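RNA-binding protein Smaug (Drosophila melanogaster, PDB 1OXJ) binds RNA through its SAM domain, which in this fragment is joined to a PHAT domain. Local coordinates at residues V45-T48 with K49-H53. Sequence-based numbering, arbitrary orientation.
Sequences VGVT and KGASH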
ATOM      1  N   VAL A  45     -25.696   7.972  -3.732  1.00 36.78           N
ATOM      2  CA  VAL A  45     -25.373   8.267  -5.124  1.00 34.39           C
ATOM      3  C   VAL A  45     -25.470   7.068  -6.066  1.00 35.67           C
ATOM      4  O   VAL A  45     -24.828   7.034  -7.109  1.00 35.43           O
ATOM      5  CB  VAL A  45     -23.977   8.936  -5.255  1.00 33.23           C
ATOM      6  CG1 VAL A  45     -23.992  10.297  -4.556  1.00 33.27           C
ATOM      7  CG2 VAL A  45     -22.908   8.056  -4.639  1.00 33.34           C
ATOM      8  N   GLY A  46     -26.272   6.074  -5.697  1.00 38.04           N
ATOM      9  CA  GLY A  46     -26.460   4.939  -6.588  1.00 37.18           C
ATOM     10  C   GLY A  46     -25.637   3.677  -6.425  1.00 37.39           C
ATOM     11  O   GLY A  46     -25.792   2.748  -7.221  1.00 37.93           O
ATOM     12  N   VAL A  47     -24.752   3.635  -5.433  1.00 36.35           N
ATOM     13  CA  VAL A  47     -23.943   2.444  -5.186  1.00 34.89           C
ATOM     14  C   VAL A  47     -24.803   1.444  -4.405  1.00 35.73           C
ATOM     15  O   VAL A  47     -25.502   1.825  -3.472  1.00 34.85           O
ATOM     16  CB  VAL A  47     -22.686   2.782  -4.345  1.00 35.45           C
ATOM     17  CG1 VAL A  47     -21.850   1.535  -4.127  1.00 34.21           C
ATOM     18  CG2 VAL A  47     -21.859   3.851  -5.047  1.00 32.53           C
ATOM     19  N   THR A  48     -24.762   0.171  -4.787  1.00 35.93           N
ATOM     20  CA  THR A  48     -25.555  -0.842  -4.094  1.00 39.23           C
ATOM     21  C   THR A  48     -25.182  -0.882  -2.609  1.00 40.88           C
ATOM     22  O   THR A  48     -24.068  -0.536  -2.236  1.00 41.23           O
ATOM     23  CB  THR A  48     -25.318  -2.241  -4.686  1.00 37.00           C
ATOM     24  OG1 THR A  48     -24.014  -2.704  -4.306  1.00 38.98           O
ATOM     25  CG2 THR A  48     -25.408  -2.196  -6.204  1.00 36.84           C
ATOM     26  N   LYS A  49     -26.112  -1.315  -1.763  1.00 43.74           N
ATOM     27  CA  LYS A  49     -25.856  -1.382  -0.326  1.00 45.25           C
ATOM     28  C   LYS A  49     -24.668  -2.277  -0.020  1.00 45.61           C
ATOM     29  O   LYS A  49     -23.920  -2.026   0.924  1.00 46.57           O
ATOM     30  CB  LYS A  49     -27.091  -1.902   0.415  1.00 48.68           C
ATOM     31  CG  LYS A  49     -27.709  -3.132  -0.220  1.00 50.50           C
ATOM     32  CD  LYS A  49     -29.065  -2.804  -0.849  1.00 53.27           C
ATOM     33  CE  LYS A  49     -28.939  -1.787  -1.983  1.00 52.47           C
ATOM     34  NZ  LYS A  49     -28.141  -2.330  -3.108  1.00 52.39           N
ATOM     35  N   GLY A  50     -24.495  -3.322  -0.821  1.00 44.53           N
ATOM     36  CA  GLY A  50     -23.384  -4.231  -0.604  1.00 44.82           C
ATOM     37  C   GLY A  50     -22.047  -3.571  -0.895  1.00 44.37           C
ATOM     38  O   GLY A  50     -21.134  -3.605  -0.069  1.00 43.29           O
ATOM     39  N   ALA A  51     -21.932  -2.973  -2.076  1.00 43.64           N
ATOM     40  CA  ALA A  51     -20.698  -2.303  -2.470  1.00 41.33           C
ATOM     41  C   ALA A  51     -20.467  -1.055  -1.618  1.00 40.96           C
ATOM     42  O   ALA A  51     -19.324  -0.674  -1.370  1.00 39.82           O
ATOM     43  CB  ALA A  51     -20.752  -1.940  -3.947  1.00 40.86           C
ATOM     44  N   SER A  52     -21.547  -0.423  -1.165  1.00 39.16           N
ATOM     45  CA  SER A  52     -21.417   0.769  -0.328  1.00 40.24           C
ATOM     46  C   SER A  52     -20.709   0.369   0.957  1.00 41.21           C
ATOM     47  O   SER A  52     -19.755   1.019   1.389  1.00 40.88           O
ATOM     48  CB  SER A  52     -22.792   1.360   0.010  1.00 38.71           C
ATOM     49  OG  SER A  52     -23.405   1.943  -1.130  1.00 38.88           O
ATOM     50  N   HIS A  53     -21.180  -0.716   1.565  1.00 41.95           N
ATOM     51  CA  HIS A  53     -20.584  -1.205   2.797  1.00 41.26           C
ATOM     52  C   HIS A  53     -19.133  -1.636   2.580  1.00 40.89           C
ATOM     53  O   HIS A  53     -18.247  -1.260   3.341  1.00 41.09           O
ATOM     54  CB  HIS A  53     -21.396  -2.384   3.349  1.00 45.35           C
ATOM     55  CG  HIS A  53     -20.886  -2.899   4.659  1.00 47.11           C
ATOM     56  ND1 HIS A  53     -20.790  -2.106   5.783  1.00 50.13           N
ATOM     57  CD2 HIS A  53     -20.417  -4.118   5.018  1.00 49.05           C
ATOM     58  CE1 HIS A  53     -20.282  -2.814   6.777  1.00 50.65           C
ATOM     59  NE2 HIS A  53     -20.047  -4.038   6.339  1.00 50.61           N
TER
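Thr48 is the N-cap of helix 49-77 in the SAM domain: its OG1 accepts from Ala51 N at 3.1 Å, an almost straight bond with an N-H...O angle of 166°. A chi1 of 72° turns OG1 over the start of the helix, where it meets the Ala51 N-H. Ala51 CB lies against this same OG1 and meets Val47 CG1 at 3.6 Å, an apolar contact between the residue before the cap and the first turn. Val47 itself is buried and also packs on Leu42 of helix 39-44 and on Tyr22 in a loop, which joins the turn to those two parts of the domain. With an alanine at Thr48, the N-H of Ala51 is likely to lose its capping acceptor, and its methyl the oxygen it rests against. On the outer side Lys49 folds back, bent at chi2, chi3 and chi4, and crosses the threonine side chain at about a right angle; its NZ is drawn up so close to the threonine carbons that its exact placement is doubtful. Two donors of Ser52 grip the Thr48 carbonyl. Ser52 N reaches Thr48 O at 2.7 Å, nearly in line with the C=O bond, as in a regular helical turn; Ser52 OG, 2.8 Å from that same Thr48 O, comes from above the carbonyl plane, 53° out of it.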